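Local coordinates for lumazine-binding protein (Silicibacter pomeroyi DSS-3, PDB 3FKA) that is of unknown function but adopts an NTF2-like fold and, as a putative lumazine-binding protein, may bind a small molecule, at residues B[6-18]-B[99-112]. Sequence-based numbering, arbitrary orientation. Where two conformers were deposited one is given.
Sequences EHIAALTALVETY and DFLTVLLHEGSWRI. With EDO (1,2-ethanediol), chain Q.
Asp99 OD2 accepts hydrogen bonds from Tyr18 OH, across the contact, and from Asn90 ND2 on the neighbouring strand 83-92. The Tyr18 OH to Asp99 OD2 distance is 2.4 Å, so short that its exact value is doubtful. The carboxylate oxygen lies at the edge of the tyrosine ring, in its plane; tyrosine suits the place because its long ring carries a hydroxyl from the helix to the buried acid.

At the other end of the helix segment the contact is centred on Trp110, whose broad, flat indole offers a face to Leu11 and an edge to His7. Leu11 CG lies 4.0 Å from the centroid of the five-membered ring in a CH-pi contact, while Leu105 CB of the adjoining strand covers the opposite face. The flat imidazole of His7 can lay its own face over Trp110 CZ2, the ring planes 79° apart, and its CE1 comes within 3.4 Å of Leu105 CD2. Ala10 is small enough for the indole to come close, CB to Trp110 CD1 being 3.7 Å. Replacing Trp110 by an alanine is likely to open a gap between helix and sheet, leaving Leu11 and Leu105 without the ring between them and His7 freer to turn.

Between these ends, the two side-chain torsions of Leu14 (177° and 63°) together bring CD2 to Val103 CG1 at 3.6 Å and Ile112 CG1 at 4.0 Å. These branched aliphatic groups fill the buried interface without polar demands.

A long N-terminal helix lying on a curved, largely antiparallel sheet is the hallmark of the NTF2-like fold.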
ATOM      1  N   GLU B   6      15.051  -2.675  -9.330  1.00 28.17           N
ATOM      2  CA  GLU B   6      16.279  -3.136  -8.689  1.00 28.05           C
ATOM      3  C   GLU B   6      16.169  -2.936  -7.183  1.00 26.07           C
ATOM      4  O   GLU B   6      16.567  -3.809  -6.419  1.00 24.53           O
ATOM      5  CB  GLU B   6      17.492  -2.408  -9.283  1.00 28.93           C
ATOM      6  CG  GLU B   6      17.779  -2.869 -10.705  1.00 29.96           C
ATOM      7  CD  GLU B   6      18.766  -1.994 -11.485  1.00 30.52           C
ATOM      8  OE1 GLU B   6      18.792  -0.753 -11.317  1.00 31.41           O
ATOM      9  OE2 GLU B   6      19.474  -2.566 -12.333  1.00 32.53           O
ATOM     10  N   HIS B   7      15.646  -1.790  -6.752  1.00 25.57           N
ATOM     11  CA  HIS B   7      15.459  -1.560  -5.315  1.00 25.77           C
ATOM     12  C   HIS B   7      14.458  -2.561  -4.717  1.00 25.30           C
ATOM     13  O   HIS B   7      14.669  -3.049  -3.618  1.00 24.12           O
ATOM     14  CB  HIS B   7      15.051  -0.117  -4.989  1.00 27.68           C
ATOM     15  CG  HIS B   7      16.140   0.878  -5.248  1.00 28.70           C
ATOM     16  ND1 HIS B   7      17.417   0.715  -4.751  1.00 28.86           N
ATOM     17  CD2 HIS B   7      16.126   2.085  -5.863  1.00 29.46           C
ATOM     18  CE1 HIS B   7      18.160   1.745  -5.121  1.00 29.39           C
ATOM     19  NE2 HIS B   7      17.398   2.598  -5.778  1.00 29.32           N
ATOM     20  N   ILE B   8      13.371  -2.848  -5.437  1.00 24.13           N
ATOM     21  CA  ILE B   8      12.373  -3.824  -4.952  1.00 24.43           C
ATOM     22  C   ILE B   8      12.999  -5.217  -4.820  1.00 23.75           C
ATOM     23  O   ILE B   8      12.719  -5.940  -3.835  1.00 23.31           O
ATOM     24  CB  ILE B   8      11.097  -3.779  -5.813  1.00 24.42           C
ATOM     25  CG1 ILE B   8      10.372  -2.474  -5.490  1.00 24.62           C
ATOM     26  CG2 ILE B   8      10.180  -4.955  -5.508  1.00 24.10           C
ATOM     27  CD1 ILE B   8       9.272  -2.131  -6.436  1.00 24.17           C
ATOM     28  N   ALA B   9      13.857  -5.598  -5.770  1.00 23.92           N
ATOM     29  CA  ALA B   9      14.572  -6.879  -5.686  1.00 23.36           C
ATOM     30  C   ALA B   9      15.476  -6.893  -4.431  1.00 22.70           C
ATOM     31  O   ALA B   9      15.538  -7.886  -3.682  1.00 21.83           O
ATOM     32  CB  ALA B   9      15.374  -7.122  -6.962  1.00 23.33           C
ATOM     33  N   ALA B  10      16.155  -5.776  -4.165  1.00 22.84           N
ATOM     34  CA  ALA B  10      17.027  -5.675  -2.969  1.00 23.06           C
ATOM     35  C   ALA B  10      16.236  -5.787  -1.657  1.00 22.85           C
ATOM     36  O   ALA B  10      16.659  -6.458  -0.700  1.00 22.57           O
ATOM     37  CB  ALA B  10      17.836  -4.390  -3.000  1.00 22.94           C
ATOM     38  N   LEU B  11      15.064  -5.155  -1.633  1.00 23.17           N
ATOM     39  CA  LEU B  11      14.169  -5.177  -0.475  1.00 23.17           C
ATOM     40  C   LEU B  11      13.606  -6.586  -0.262  1.00 23.42           C
ATOM     41  O   LEU B  11      13.469  -7.040   0.879  1.00 23.85           O
ATOM     42  CB  LEU B  11      13.057  -4.112  -0.644  1.00 23.27           C
ATOM     43  CG  LEU B  11      13.523  -2.656  -0.500  1.00 22.29           C
ATOM     44  CD1 LEU B  11      12.502  -1.656  -1.168  1.00 22.60           C
ATOM     45  CD2 LEU B  11      13.811  -2.282   0.951  1.00 23.00           C
ATOM     46  N   THR B  12      13.316  -7.286  -1.361  1.00 23.85           N
ATOM     47  CA  THR B  12      12.817  -8.658  -1.315  1.00 24.36           C
ATOM     48  C   THR B  12      13.900  -9.544  -0.674  1.00 24.32           C
ATOM     49  O   THR B  12      13.581 -10.376   0.198  1.00 23.23           O
ATOM     50  CB  THR B  12      12.396  -9.153  -2.725  1.00 25.11           C
ATOM     51  OG1 THR B  12      11.335  -8.309  -3.217  1.00 26.51           O
ATOM     52  CG2 THR B  12      11.910 -10.571  -2.680  1.00 26.20           C
ATOM     53  N   ALA B  13      15.153  -9.351  -1.101  1.00 23.89           N
ATOM     54  CA  ALA B  13      16.306 -10.090  -0.529  1.00 24.29           C
ATOM     55  C   ALA B  13      16.457  -9.760   0.951  1.00 25.04           C
ATOM     56  O   ALA B  13      16.736 -10.653   1.754  1.00 25.93           O
ATOM     57  CB  ALA B  13      17.589  -9.760  -1.248  1.00 23.93           C
ATOM     58  N   LEU B  14      16.313  -8.480   1.297  1.00 25.38           N
ATOM     59  CA  LEU B  14      16.392  -8.018   2.681  1.00 25.38           C
ATOM     60  C   LEU B  14      15.357  -8.731   3.540  1.00 24.73           C
ATOM     61  O   LEU B  14      15.684  -9.175   4.641  1.00 24.85           O
ATOM     62  CB  LEU B  14      16.219  -6.499   2.768  1.00 25.64           C
ATOM     63  CG  LEU B  14      16.197  -5.860   4.162  1.00 26.65           C
ATOM     64  CD1 LEU B  14      17.511  -6.088   4.851  1.00 27.57           C
ATOM     65  CD2 LEU B  14      15.880  -4.350   4.055  1.00 26.88           C
ATOM     66  N   VAL B  15      14.123  -8.858   3.052  1.00 24.80           N
ATOM     67  CA  VAL B  15      13.063  -9.543   3.810  1.00 25.05           C
ATOM     68  C   VAL B  15      13.442 -11.011   4.051  1.00 25.26           C
ATOM     69  O   VAL B  15      13.294 -11.515   5.151  1.00 25.37           O
ATOM     70  CB  VAL B  15      11.706  -9.470   3.110  1.00 25.14           C
ATOM     71  CG1 VAL B  15      10.682 -10.302   3.880  1.00 24.81           C
ATOM     72  CG2 VAL B  15      11.247  -8.025   3.021  1.00 24.73           C
ATOM     73  N   GLU B  16      13.935 -11.686   3.015  1.00 26.90           N
ATOM     74  CA  GLU B  16      14.361 -13.069   3.156  1.00 28.15           C
ATOM     75  C   GLU B  16      15.490 -13.194   4.201  1.00 27.14           C
ATOM     76  O   GLU B  16      15.462 -14.083   5.049  1.00 26.46           O
ATOM     77  CB  GLU B  16      14.808 -13.649   1.820  1.00 29.35           C
ATOM     78  CG  GLU B  16      15.229 -15.125   1.947  1.00 31.19           C
ATOM     79  CD  GLU B  16      15.469 -15.814   0.610  1.00 32.12           C
ATOM     80  OE1 GLU B  16      15.492 -15.158  -0.451  1.00 35.05           O
ATOM     81  OE2 GLU B  16      15.638 -17.053   0.620  1.00 35.20           O
ATOM     82  N   THR B  17      16.456 -12.286   4.152  1.00 26.07           N
ATOM     83  CA  THR B  17      17.559 -12.279   5.104  1.00 25.84           C
ATOM     84  C   THR B  17      17.032 -12.076   6.524  1.00 25.67           C
ATOM     85  O   THR B  17      17.459 -12.754   7.469  1.00 25.43           O
ATOM     86  CB  THR B  17      18.594 -11.202   4.743  1.00 25.76           C
ATOM     87  OG1 THR B  17      19.126 -11.497   3.443  1.00 26.40           O
ATOM     88  CG2 THR B  17      19.706 -11.198   5.758  1.00 26.45           C
ATOM     89  N   TYR B  18      16.119 -11.112   6.653  1.00 25.37           N
ATOM     90  CA  TYR B  18      15.479 -10.817   7.925  1.00 26.57           C
ATOM     91  C   TYR B  18      14.759 -12.012   8.532  1.00 25.41           C
ATOM     92  O   TYR B  18      15.048 -12.391   9.667  1.00 25.19           O
ATOM     93  CB  TYR B  18      14.519  -9.601   7.770  1.00 29.10           C
ATOM     94  CG  TYR B  18      13.403  -9.566   8.766  1.00 29.59           C
ATOM     95  CD1 TYR B  18      13.661  -9.464  10.109  1.00 30.58           C
ATOM     96  CD2 TYR B  18      12.073  -9.623   8.350  1.00 30.65           C
ATOM     97  CE1 TYR B  18      12.647  -9.455  11.005  1.00 31.04           C
ATOM     98  CE2 TYR B  18      11.046  -9.620   9.241  1.00 30.33           C
ATOM     99  CZ  TYR B  18      11.319  -9.542  10.572  1.00 30.69           C
ATOM    100  OH  TYR B  18      10.250  -9.544  11.454  1.00 31.16           O
ATOM    101  N   ASP B  99       4.131  -7.707  10.118  1.00 23.29           N
ATOM    102  CA  ASP B  99       5.195  -6.767  10.392  1.00 24.26           C
ATOM    103  C   ASP B  99       5.129  -5.609   9.420  1.00 24.76           C
ATOM    104  O   ASP B  99       4.947  -5.841   8.215  1.00 25.98           O
ATOM    105  CB  ASP B  99       6.576  -7.385  10.171  1.00 25.10           C
ATOM    106  CG  ASP B  99       6.942  -8.460  11.163  1.00 26.60           C
ATOM    107  OD1 ASP B  99       6.341  -8.611  12.250  1.00 26.62           O
ATOM    108  OD2 ASP B  99       7.920  -9.156  10.843  1.00 28.18           O
ATOM    109  N   PHE B 100       5.244  -4.371   9.927  1.00 24.90           N
ATOM    110  CA  PHE B 100       5.330  -3.173   9.113  1.00 25.14           C
ATOM    111  C   PHE B 100       6.743  -2.648   9.366  1.00 26.04           C
ATOM    112  O   PHE B 100       7.043  -2.231  10.491  1.00 26.14           O
ATOM    113  CB  PHE B 100       4.303  -2.103   9.415  1.00 24.98           C
ATOM    114  CG  PHE B 100       2.877  -2.486   9.141  1.00 24.80           C
ATOM    115  CD1 PHE B 100       2.510  -3.426   8.156  1.00 24.78           C
ATOM    116  CD2 PHE B 100       1.862  -1.772   9.755  1.00 24.26           C
ATOM    117  CE1 PHE B 100       1.202  -3.667   7.888  1.00 25.41           C
ATOM    118  CE2 PHE B 100       0.565  -2.006   9.462  1.00 25.19           C
ATOM    119  CZ  PHE B 100       0.214  -2.953   8.526  1.00 25.23           C
ATOM    120  N   LEU B 101       7.579  -2.685   8.331  1.00 26.71           N
ATOM    121  CA  LEU B 101       8.973  -2.271   8.405  0.50 26.67           C
ATOM    122  C   LEU B 101       9.221  -0.944   7.691  1.00 27.15           C
ATOM    123  O   LEU B 101       8.650  -0.736   6.637  1.00 27.09           O
ATOM    124  CB  LEU B 101       9.845  -3.329   7.713  0.50 26.99           C
ATOM    125  CG  LEU B 101       9.865  -4.815   8.123  0.50 27.24           C
ATOM    126  CD1 LEU B 101      10.582  -5.665   7.042  0.50 27.73           C
ATOM    127  CD2 LEU B 101      10.502  -5.068   9.483  0.50 26.90           C
ATOM    128  N   THR B 102      10.049  -0.062   8.261  1.00 26.17           N
ATOM    129  CA  THR B 102      10.454   1.200   7.618  1.00 25.81           C
ATOM    130  C   THR B 102      11.921   0.893   7.293  1.00 24.38           C
ATOM    131  O   THR B 102      12.633   0.300   8.134  1.00 24.05           O
ATOM    132  CB  THR B 102      10.282   2.475   8.454  1.00 26.35           C
ATOM    133  OG1 THR B 102      10.872   2.306   9.746  1.00 28.48           O
ATOM    134  CG2 THR B 102       8.805   2.778   8.610  1.00 27.02           C
ATOM    135  N   VAL B 103      12.367   1.272   6.091  1.00 23.94           N
ATOM    136  CA  VAL B 103      13.704   0.922   5.615  1.00 23.55           C
ATOM    137  C   VAL B 103      14.308   2.124   4.915  1.00 23.52           C
ATOM    138  O   VAL B 103      13.572   2.898   4.279  1.00 23.33           O
ATOM    139  CB  VAL B 103      13.627  -0.262   4.612  1.00 23.95           C
ATOM    140  CG1 VAL B 103      15.006  -0.914   4.404  1.00 23.97           C
ATOM    141  CG2 VAL B 103      12.628  -1.356   5.074  1.00 23.65           C
ATOM    142  N   LEU B 104      15.624   2.266   5.028  1.00 23.25           N
ATOM    143  CA  LEU B 104      16.354   3.365   4.417  1.00 23.61           C
ATOM    144  C   LEU B 104      17.497   2.825   3.573  1.00 23.51           C
ATOM    145  O   LEU B 104      18.218   1.929   4.011  1.00 23.45           O
ATOM    146  CB  LEU B 104      16.956   4.269   5.472  1.00 24.06           C
ATOM    147  CG  LEU B 104      17.698   5.533   5.022  1.00 23.71           C
ATOM    148  CD1 LEU B 104      16.726   6.594   4.476  1.00 23.92           C
ATOM    149  CD2 LEU B 104      18.524   6.114   6.182  1.00 23.99           C
ATOM    150  N   LEU B 105      17.656   3.386   2.381  1.00 23.40           N
ATOM    151  CA  LEU B 105      18.757   3.058   1.492  1.00 23.28           C
ATOM    152  C   LEU B 105      19.868   3.966   1.982  1.00 23.67           C
ATOM    153  O   LEU B 105      19.785   5.178   1.783  1.00 23.06           O
ATOM    154  CB  LEU B 105      18.422   3.350   0.036  1.00 23.73           C
ATOM    155  CG  LEU B 105      19.553   3.196  -0.992  1.00 23.66           C
ATOM    156  CD1 LEU B 105      20.106   1.795  -1.044  1.00 23.77           C
ATOM    157  CD2 LEU B 105      19.019   3.616  -2.358  1.00 23.87           C
ATOM    158  N   HIS B 106      20.914   3.395   2.565  1.00 23.33           N
ATOM    159  CA  HIS B 106      21.993   4.196   3.132  1.00 23.92           C
ATOM    160  C   HIS B 106      23.336   3.566   2.791  1.00 23.77           C
ATOM    161  O   HIS B 106      23.535   2.362   2.999  1.00 23.52           O
ATOM    162  CB  HIS B 106      21.786   4.304   4.636  1.00 24.10           C
ATOM    163  CG  HIS B 106      22.842   5.090   5.337  1.00 24.26           C
ATOM    164  ND1 HIS B 106      23.014   6.446   5.145  1.00 24.07           N
ATOM    165  CD2 HIS B 106      23.746   4.721   6.269  1.00 25.06           C
ATOM    166  CE1 HIS B 106      24.022   6.862   5.891  1.00 25.18           C
ATOM    167  NE2 HIS B 106      24.482   5.838   6.585  1.00 24.74           N
ATOM    168  N   GLU B 107      24.242   4.386   2.263  1.00 23.91           N
ATOM    169  CA  GLU B 107      25.570   3.914   1.855  1.00 24.45           C
ATOM    170  C   GLU B 107      25.495   2.707   0.887  1.00 23.93           C
ATOM    171  O   GLU B 107      26.236   1.734   1.028  1.00 23.76           O
ATOM    172  CB  GLU B 107      26.416   3.613   3.086  1.00 24.78           C
ATOM    173  CG  GLU B 107      26.616   4.847   3.916  1.00 25.64           C
ATOM    174  CD  GLU B 107      27.446   4.628   5.152  1.00 26.12           C
ATOM    175  OE1 GLU B 107      27.713   3.472   5.561  1.00 27.05           O
ATOM    176  OE2 GLU B 107      27.810   5.671   5.718  1.00 27.61           O
ATOM    177  N   GLY B 108      24.548   2.758  -0.047  1.00 23.40           N
ATOM    178  CA  GLY B 108      24.416   1.704  -1.063  1.00 24.94           C
ATOM    179  C   GLY B 108      23.601   0.469  -0.732  1.00 25.81           C
ATOM    180  O   GLY B 108      23.468  -0.420  -1.590  1.00 26.45           O
ATOM    181  N   SER B 109      23.039   0.396   0.473  1.00 25.22           N
ATOM    182  CA  SER B 109      22.235  -0.773   0.816  1.00 25.07           C
ATOM    183  C   SER B 109      21.027  -0.421   1.716  1.00 24.70           C
ATOM    184  O   SER B 109      21.063   0.545   2.471  1.00 23.87           O
ATOM    185  CB  SER B 109      23.110  -1.836   1.458  1.00 26.15           C
ATOM    186  OG  SER B 109      23.626  -1.436   2.698  1.00 26.54           O
ATOM    187  N   TRP B 110      19.966  -1.201   1.562  1.00 24.12           N
ATOM    188  CA  TRP B 110      18.730  -1.041   2.330  1.00 24.02           C
ATOM    189  C   TRP B 110      18.933  -1.621   3.716  1.00 24.49           C
ATOM    190  O   TRP B 110      19.438  -2.752   3.838  1.00 24.44           O
ATOM    191  CB  TRP B 110      17.560  -1.696   1.610  1.00 24.07           C
ATOM    192  CG  TRP B 110      17.201  -1.015   0.327  1.00 23.91           C
ATOM    193  CD1 TRP B 110      17.645  -1.327  -0.925  1.00 24.21           C
ATOM    194  CD2 TRP B 110      16.331   0.103   0.180  1.00 24.09           C
ATOM    195  NE1 TRP B 110      17.080  -0.474  -1.855  1.00 24.07           N
ATOM    196  CE2 TRP B 110      16.277   0.420  -1.197  1.00 24.31           C
ATOM    197  CE3 TRP B 110      15.608   0.891   1.081  1.00 23.91           C
ATOM    198  CZ2 TRP B 110      15.505   1.474  -1.694  1.00 24.34           C
ATOM    199  CZ3 TRP B 110      14.825   1.935   0.575  1.00 23.98           C
ATOM    200  CH2 TRP B 110      14.775   2.207  -0.793  1.00 24.15           C
ATOM    201  N   ARG B 111      18.556  -0.866   4.756  1.00 23.78           N
ATOM    202  CA  ARG B 111      18.763  -1.303   6.140  1.00 23.77           C
ATOM    203  C   ARG B 111      17.521  -0.895   6.933  1.00 24.03           C
ATOM    204  O   ARG B 111      16.969   0.193   6.733  1.00 24.24           O
ATOM    205  CB  ARG B 111      20.055  -0.712   6.687  1.00 24.33           C
ATOM    206  CG  ARG B 111      20.576  -1.381   7.927  1.00 24.49           C
ATOM    207  CD  ARG B 111      21.890  -0.758   8.319  1.00 24.59           C
ATOM    208  NE  ARG B 111      22.480  -1.479   9.441  1.00 24.57           N
ATOM    209  CZ  ARG B 111      23.405  -0.998  10.260  1.00 25.21           C
ATOM    210  NH1 ARG B 111      23.838   0.254  10.174  1.00 24.82           N
ATOM    211  NH2 ARG B 111      23.852  -1.778  11.242  1.00 25.18           N
ATOM    212  N   ILE B 112      17.096  -1.769   7.826  1.00 23.33           N
ATOM    213  CA  ILE B 112      15.843  -1.586   8.561  1.00 23.60           C
ATOM    214  C   ILE B 112      15.954  -0.582   9.711  1.00 23.41           C
ATOM    215  O   ILE B 112      16.827  -0.682  10.585  1.00 23.73           O
ATOM    216  CB  ILE B 112      15.307  -2.918   9.084  1.00 23.85           C
ATOM    217  CG1 ILE B 112      15.134  -3.938   7.949  1.00 24.33           C
ATOM    218  CG2 ILE B 112      13.972  -2.657   9.805  1.00 23.73           C
ATOM    219  CD1 ILE B 112      14.874  -5.393   8.443  1.00 23.86           C
TER
HETATM  220  C1  EDO Q 124      24.186  -3.186   5.706  1.00 36.97           C
HETATM  221  O1  EDO Q 124      24.326  -1.765   5.506  1.00 37.03           O
HETATM  222  C2  EDO Q 124      22.754  -3.626   5.484  1.00 36.87           C
HETATM  223  O2  EDO Q 124      22.246  -3.031   4.297  1.00 36.93           O